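PDB 3GDO: scyllo-inositol 2-dehydrogenase (NADP(+)) IolW from Bacillus subtilis subsp. subtilis, which catalyses the reversible, NADPH-dependent reduction of scyllo-inosose to scyllo-inositol and cannot use NADH in place of NADPH. Local coordinates for residues L132-L137 with Y239-K244; G141-I146 with G280-I285; S246-Y251 with E293-V298. One frame throughout, in Å; residues are numbered along the deposited sequence.

Contact 1: residues L132-L137 with Y239-K244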
# COMPACT_ATOMS: atom_id res chain seq x y z
N LEU B 132 -14.52 14.59 1.90
CA LEU B 132 -14.90 15.96 1.65
C LEU B 132 -13.67 16.83 1.77
O LEU B 132 -13.49 17.75 0.97
CB LEU B 132 -16.01 16.43 2.61
CG LEU B 132 -17.43 15.91 2.27
CD1 LEU B 132 -18.42 16.53 3.25
CD2 LEU B 132 -17.83 16.19 0.78
N THR B 133 -12.85 16.54 2.78
CA THR B 133 -11.61 17.29 3.03
C THR B 133 -10.67 17.23 1.82
O THR B 133 -10.23 18.28 1.33
CB THR B 133 -10.93 16.78 4.28
OG1 THR B 133 -11.88 16.79 5.35
CG2 THR B 133 -9.65 17.60 4.64
N ILE B 134 -10.39 16.02 1.34
CA ILE B 134 -9.71 15.79 0.05
C ILE B 134 -10.25 16.58 -1.17
O ILE B 134 -9.47 17.23 -1.90
CB ILE B 134 -9.64 14.28 -0.28
CG1 ILE B 134 -8.67 13.55 0.69
CG2 ILE B 134 -9.26 14.03 -1.77
CD1 ILE B 134 -9.04 12.00 0.88
N LYS B 135 -11.56 16.52 -1.41
CA LYS B 135 -12.16 17.34 -2.48
C LYS B 135 -11.93 18.85 -2.26
O LYS B 135 -11.67 19.59 -3.20
CB LYS B 135 -13.66 17.05 -2.63
CG LYS B 135 -13.93 15.80 -3.45
CD LYS B 135 -15.43 15.51 -3.59
CE LYS B 135 -16.15 16.61 -4.39
NZ LYS B 135 -17.45 16.11 -4.85
N LYS B 136 -12.00 19.29 -1.01
CA LYS B 136 -11.71 20.70 -0.72
C LYS B 136 -10.23 21.07 -1.00
O LYS B 136 -9.95 22.11 -1.62
CB LYS B 136 -12.11 21.03 0.71
CG LYS B 136 -12.22 22.52 0.97
CD LYS B 136 -12.31 22.79 2.45
CE LYS B 136 -12.90 24.17 2.72
NZ LYS B 136 -12.34 24.70 3.99
N LEU B 137 -9.30 20.19 -0.60
CA LEU B 137 -7.90 20.42 -0.90
C LEU B 137 -7.63 20.42 -2.40
O LEU B 137 -6.83 21.23 -2.89
CB LEU B 137 -6.99 19.40 -0.22
CG LEU B 137 -6.92 19.49 1.29
CD1 LEU B 137 -6.32 18.20 1.85
CD2 LEU B 137 -6.11 20.73 1.73
N TYR B 239 -5.90 7.15 3.85
CA TYR B 239 -5.45 7.81 2.60
C TYR B 239 -3.98 8.18 2.61
O TYR B 239 -3.48 8.77 3.56
CB TYR B 239 -6.24 9.12 2.30
CG TYR B 239 -7.74 8.88 2.19
CD1 TYR B 239 -8.30 8.49 0.96
CD2 TYR B 239 -8.56 8.97 3.30
CE1 TYR B 239 -9.66 8.23 0.85
CE2 TYR B 239 -9.92 8.70 3.19
CZ TYR B 239 -10.46 8.32 1.96
OH TYR B 239 -11.81 8.04 1.84
N GLN B 240 -3.33 7.88 1.50
CA GLN B 240 -2.02 8.42 1.20
C GLN B 240 -2.08 8.88 -0.23
O GLN B 240 -2.19 8.06 -1.20
CB GLN B 240 -0.91 7.35 1.37
CG GLN B 240 -0.84 6.75 2.78
CD GLN B 240 0.09 5.52 2.89
OE1 GLN B 240 1.31 5.63 2.78
NE2 GLN B 240 -0.50 4.36 3.14
N ILE B 241 -1.97 10.20 -0.38
CA ILE B 241 -2.11 10.80 -1.70
C ILE B 241 -0.92 11.69 -2.05
O ILE B 241 -0.64 12.65 -1.31
CB ILE B 241 -3.40 11.65 -1.79
CG1 ILE B 241 -4.62 10.88 -1.28
CG2 ILE B 241 -3.62 12.12 -3.25
CD1 ILE B 241 -5.89 11.76 -1.15
N HIS B 242 -0.26 11.41 -3.17
CA HIS B 242 0.95 12.12 -3.58
C HIS B 242 0.76 12.82 -4.91
O HIS B 242 0.39 12.16 -5.92
CB HIS B 242 2.16 11.17 -3.68
CG HIS B 242 2.30 10.29 -2.48
ND1 HIS B 242 2.41 10.79 -1.21
CD2 HIS B 242 2.36 8.93 -2.37
CE1 HIS B 242 2.47 9.78 -0.34
NE2 HIS B 242 2.43 8.64 -1.02
N GLY B 243 1.00 14.13 -4.92
CA GLY B 243 0.97 14.94 -6.16
C GLY B 243 2.31 15.60 -6.48
O GLY B 243 3.32 15.31 -5.83
N LYS B 244 2.34 16.51 -7.46
CA LYS B 244 3.65 17.10 -7.85
C LYS B 244 4.44 17.77 -6.72
O LYS B 244 5.66 17.68 -6.71
CB LYS B 244 3.59 17.99 -9.12
CG LYS B 244 2.78 19.29 -9.05
CD LYS B 244 3.41 20.33 -9.99
CE LYS B 244 2.42 21.35 -10.59
NZ LYS B 244 1.52 21.97 -9.58
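Ile134, on helix 129-139, meets Tyr239 and Ile241 of strand 239-243, two residues apart and so on the same face of the large mixed sheet. Along the helix, Thr133 comes first: its OG1 bonds Asn129 O and Val298 N, a role that suits a small hydroxyl side chain on a helix. At Ile134 the longer branch does the touching: CG1 stands anti to the carbonyl carbon (chi1 -69°), and CD1 at its end sits over the centre of the Tyr239 ring. The methyl is 3.6 Å from the ring centroid and 13° off the normal, a CH-pi contact over the face. The same CD1 lies 3.8 Å from Ile241 CD1, and Ile134 CG1 is equally close to that methyl, so one methyl, Ile241 CD1, packs against both CG1 and CD1. Leu137, further along, turns to the next strand, 246-250. A tyrosine suits position 239 because its flat face takes a methyl while its OH reaches Gln185 OE1 in a hydrogen bond. Across the two segments the chemistry is thus purely apolar: here the helix meets the strand by dispersion and shape fit alone, and the buried phenol finds its polar partner outside them.

Contact 2: residues G141-I146 with G280-I285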
# COMPACT_ATOMS: atom_id res chain seq x y z
N GLY B 141 -6.43 23.90 -5.04
CA GLY B 141 -5.09 23.75 -5.63
C GLY B 141 -3.95 23.22 -4.74
O GLY B 141 -2.77 23.36 -5.09
N SER B 142 -4.29 22.60 -3.61
CA SER B 142 -3.26 22.16 -2.65
C SER B 142 -2.84 20.70 -2.87
O SER B 142 -2.03 20.15 -2.10
CB SER B 142 -3.74 22.37 -1.20
OG SER B 142 -4.24 23.69 -1.01
N LEU B 143 -3.38 20.09 -3.92
CA LEU B 143 -3.10 18.70 -4.27
C LEU B 143 -3.11 18.53 -5.77
O LEU B 143 -3.88 17.74 -6.30
CB LEU B 143 -4.15 17.75 -3.66
CG LEU B 143 -3.88 17.08 -2.32
CD1 LEU B 143 -5.00 16.09 -1.96
CD2 LEU B 143 -2.51 16.37 -2.33
N GLU B 144 -2.24 19.25 -6.46
CA GLU B 144 -2.12 19.21 -7.93
C GLU B 144 -1.41 17.98 -8.52
O GLU B 144 -0.44 17.46 -7.93
CB GLU B 144 -1.37 20.46 -8.42
CG GLU B 144 -2.10 21.78 -8.10
CD GLU B 144 -3.26 22.04 -9.06
OE1 GLU B 144 -3.03 22.10 -10.29
OE2 GLU B 144 -4.41 22.19 -8.57
N ASP B 145 -1.89 17.56 -9.70
CA ASP B 145 -1.27 16.51 -10.50
C ASP B 145 -0.96 15.32 -9.58
O ASP B 145 0.19 15.01 -9.30
CB ASP B 145 0.00 17.03 -11.19
CG ASP B 145 0.61 16.01 -12.19
OD1 ASP B 145 -0.15 15.25 -12.84
OD2 ASP B 145 1.86 15.96 -12.33
N ILE B 146 -2.02 14.70 -9.09
CA ILE B 146 -1.90 13.56 -8.19
C ILE B 146 -1.30 12.43 -9.00
O ILE B 146 -1.75 12.17 -10.13
CB ILE B 146 -3.26 13.19 -7.58
CG1 ILE B 146 -3.64 14.26 -6.53
CG2 ILE B 146 -3.21 11.79 -6.95
CD1 ILE B 146 -5.15 14.26 -6.14
N GLY B 280 -6.00 15.02 8.94
CA GLY B 280 -4.94 14.68 8.00
C GLY B 280 -3.75 15.63 8.05
O GLY B 280 -3.89 16.79 8.43
N LYS B 281 -2.57 15.14 7.66
CA LYS B 281 -1.40 15.99 7.46
C LYS B 281 -1.10 16.21 6.00
O LYS B 281 -0.97 15.25 5.21
CB LYS B 281 -0.17 15.42 8.18
CG LYS B 281 -0.46 15.17 9.65
CD LYS B 281 0.74 14.76 10.48
CE LYS B 281 0.39 14.91 11.97
NZ LYS B 281 1.47 14.41 12.88
N LEU B 282 -1.02 17.49 5.64
CA LEU B 282 -0.63 17.91 4.31
C LEU B 282 0.81 18.40 4.36
O LEU B 282 1.14 19.30 5.15
CB LEU B 282 -1.54 19.04 3.79
CG LEU B 282 -1.28 19.57 2.37
CD1 LEU B 282 -1.85 18.63 1.31
CD2 LEU B 282 -1.87 20.97 2.19
N THR B 283 1.64 17.81 3.52
CA THR B 283 3.03 18.21 3.38
C THR B 283 3.20 18.86 2.02
O THR B 283 2.79 18.27 1.01
CB THR B 283 3.92 17.01 3.51
OG1 THR B 283 3.78 16.50 4.83
CG2 THR B 283 5.38 17.37 3.28
N THR B 284 3.75 20.08 2.02
CA THR B 284 4.01 20.84 0.79
C THR B 284 5.49 21.21 0.62
O THR B 284 6.14 21.67 1.56
CB THR B 284 3.12 22.11 0.71
OG1 THR B 284 1.75 21.74 0.91
CG2 THR B 284 3.26 22.78 -0.64
N ILE B 285 6.01 20.98 -0.58
CA ILE B 285 7.38 21.34 -0.91
C ILE B 285 7.47 22.37 -2.04
O ILE B 285 7.14 22.07 -3.19
CB ILE B 285 8.30 20.11 -1.24
CG1 ILE B 285 8.04 18.95 -0.25
CG2 ILE B 285 9.78 20.54 -1.26
CD1 ILE B 285 9.17 17.91 -0.10
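The turn that leads from helix 129-139 into strand 146-152 packs here on strand 280-286 of the C-terminal alpha/beta domain, with Ser142 and Leu143 meeting Leu282. The helix ends in a Schellman motif: Gly141, with its positive phi of 70°, is the C-prime residue, and the backbone N of Ser142 returns to Leu137 O while that of Gly141 returns to Ile138 O. Glycine suits this place because it adopts such a backbone without strain from a side chain. The chain then drops toward the sheet, where Leu282 receives it with both of its methyls. Leu282 CD1 lies 3.7 Å from Ser142 O, and its CD2 lies 4.1 Å from Ser142 CB, so the fork of the leucine touches the serine by its carbonyl and its beta carbon. With CG anti to the backbone N (chi1 -178°), Leu282 raises this fork from the strand to the turn. Leu143 adds a looser touch, its CD2 4.3 Å from Leu282 CD1. The carbonyl oxygen of Ser142, beside Leu282 CD1, also accepts a hydrogen bond from Ser246 OG on the neighbouring strand. A small side chain suits position 142, since only its CB faces Leu282 and its OG is directed away. The branched leucines fill the buried side, Leu143 also packing on Ile138 and Leu282 on Ile295. Glycine-terminated helix, short turn and return to a strand of the sheet that the helix packs on: the arrangement is typical of a helix-to-strand connection in an alpha/beta domain, here the C-terminal one of the Gfo/Idh/MocA family.

Contact 3: residues S246-Y251 with E293-V298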
# COMPACT_ATOMS: atom_id res chain seq x y z
N SER B 246 2.93 18.10 -3.17
CA SER B 246 2.33 17.85 -1.88
C SER B 246 1.84 16.41 -1.74
O SER B 246 1.63 15.70 -2.73
CB SER B 246 1.18 18.83 -1.65
OG SER B 246 0.31 18.79 -2.77
N SER B 247 1.67 16.01 -0.48
CA SER B 247 1.19 14.70 -0.04
C SER B 247 0.16 14.95 1.06
O SER B 247 0.37 15.84 1.94
CB SER B 247 2.31 13.90 0.60
OG SER B 247 3.20 13.35 -0.34
N PHE B 248 -0.92 14.17 1.03
CA PHE B 248 -1.92 14.19 2.10
C PHE B 248 -1.98 12.80 2.70
O PHE B 248 -2.19 11.82 1.97
CB PHE B 248 -3.29 14.61 1.56
CG PHE B 248 -4.32 14.91 2.63
CD1 PHE B 248 -4.11 15.93 3.57
CD2 PHE B 248 -5.51 14.17 2.70
CE1 PHE B 248 -5.04 16.21 4.56
CE2 PHE B 248 -6.47 14.43 3.68
CZ PHE B 248 -6.24 15.46 4.63
N ILE B 249 -1.73 12.70 4.01
CA ILE B 249 -1.74 11.38 4.68
C ILE B 249 -2.70 11.47 5.83
O ILE B 249 -2.57 12.38 6.66
CB ILE B 249 -0.40 10.95 5.28
CG1 ILE B 249 0.78 11.05 4.28
CG2 ILE B 249 -0.54 9.56 5.96
CD1 ILE B 249 0.66 10.22 3.11
N LYS B 250 -3.67 10.56 5.90
CA LYS B 250 -4.68 10.66 6.94
C LYS B 250 -5.13 9.31 7.46
O LYS B 250 -5.36 8.37 6.66
CB LYS B 250 -5.90 11.45 6.42
CG LYS B 250 -6.97 11.68 7.51
CD LYS B 250 -8.15 12.57 7.01
CE LYS B 250 -9.15 12.84 8.14
NZ LYS B 250 -9.49 11.57 8.98
N TYR B 251 -5.31 9.23 8.78
CA TYR B 251 -5.88 8.06 9.45
C TYR B 251 -7.36 8.28 9.82
O TYR B 251 -7.84 9.40 9.90
CB TYR B 251 -5.13 7.74 10.75
CG TYR B 251 -3.67 7.31 10.62
CD1 TYR B 251 -3.30 6.00 10.96
CD2 TYR B 251 -2.70 8.20 10.17
CE1 TYR B 251 -1.97 5.56 10.86
CE2 TYR B 251 -1.33 7.79 10.07
CZ TYR B 251 -1.00 6.46 10.43
OH TYR B 251 0.29 6.03 10.37
N GLU B 293 1.40 20.61 7.53
CA GLU B 293 0.23 21.28 8.12
C GLU B 293 -0.84 20.26 8.52
O GLU B 293 -1.13 19.34 7.75
CB GLU B 293 -0.35 22.16 7.04
CG GLU B 293 -0.60 23.61 7.35
CD GLU B 293 -1.06 24.35 6.10
OE1 GLU B 293 -0.37 24.25 5.04
OE2 GLU B 293 -2.12 25.00 6.15
N THR B 294 -1.41 20.41 9.70
CA THR B 294 -2.57 19.61 10.11
C THR B 294 -3.84 20.27 9.56
O THR B 294 -4.10 21.44 9.86
CB THR B 294 -2.60 19.46 11.65
OG1 THR B 294 -1.50 18.65 12.04
CG2 THR B 294 -3.84 18.78 12.14
N ILE B 295 -4.62 19.54 8.75
CA ILE B 295 -5.84 20.08 8.11
C ILE B 295 -7.11 19.66 8.86
O ILE B 295 -7.46 18.46 8.87
CB ILE B 295 -5.97 19.64 6.63
CG1 ILE B 295 -4.66 19.87 5.86
CG2 ILE B 295 -7.14 20.35 5.94
CD1 ILE B 295 -4.26 21.33 5.66
N PRO B 296 -7.81 20.62 9.51
CA PRO B 296 -9.07 20.23 10.18
C PRO B 296 -10.06 19.72 9.13
O PRO B 296 -10.22 20.34 8.08
CB PRO B 296 -9.55 21.53 10.86
CG PRO B 296 -8.31 22.44 10.90
CD PRO B 296 -7.55 22.07 9.64
N SER B 297 -10.66 18.55 9.37
CA SER B 297 -11.52 17.92 8.37
C SER B 297 -12.83 18.70 8.16
O SER B 297 -13.39 19.19 9.12
CB SER B 297 -11.84 16.48 8.80
OG SER B 297 -10.67 15.76 9.18
N VAL B 298 -13.29 18.82 6.92
CA VAL B 298 -14.67 19.30 6.64
C VAL B 298 -15.63 18.32 7.33
O VAL B 298 -15.38 17.12 7.31
CB VAL B 298 -14.96 19.28 5.13
CG1 VAL B 298 -16.42 19.68 4.83
CG2 VAL B 298 -13.99 20.19 4.39
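Phe248 and Ile295 face each other across strand 280-286, which lies between their own strands in the mixed sheet of the C-terminal alpha/beta domain. This next-but-one pairing is the packed part of the contact. Phe248 CE1 comes 3.9 Å from Ile295 CG1 and 4.1 Å from Ile295 CB, the ring meeting the isoleucine at a slant. Phe248 has CG anti to its backbone N (chi1 -169°), which swings the ring away from its own strand and over toward 289-295. A large flat ring suits this position because it can span the strand between: it is also flanked by Leu282 of that strand and by Ile134 and Leu137 of helix 129-139. A beta-branched isoleucine is equally at home on the edge strand, where its branch CG1 lies against the ring.

At the other end the direct touch is slight. The segment 293-298 has left its strand there, and the partly exposed Ser297 meets Lys250 by a single approach, Lys250 CE lying 3.5 Å from Ser297 OG. The ammonium itself is held firmly: the lysine runs extended as far as CE and bends only at its last torsion, which brings NZ back to Tyr251 O, while Asp274 forms a salt bridge with it and Phe278 O a further hydrogen bond. Asp274 OD2 also bonds Ser297 OG, so lysine and serine are gathered round one carboxylate rather than bonded to each other. A methionine in place of Lys250 would probably leave Asp274 without its charged mate and the carbonyls of Tyr251 and Phe278 without this donor. The bond from Lys250 NZ to Tyr251 O is 2.9 Å long. Its donor is tilted 25° from the carbonyl plane, with a C=O...N angle of 154°.

In the fold
All three contacts build one region of the C-terminal domain, the half of the mixed sheet that ends at edge strand 289-295, and their centres lie only 6 to 9 Å apart. Contacts 1 and 2 are buried, whereas contact 3 is buried at its aromatic end and more open near the sheet's edge. Helix 129-139 enters through its body in contact 1 and through the turn after it in contact 2. Chemistry follows place: methyls and a ring under the helix, methyls against a backbone carbonyl at the turn, and a charged cluster where the chain leaves the edge strand. The Phe248 ring of contact 3 borders both other contacts. Residues in all three segment pairs also reach the second subunit.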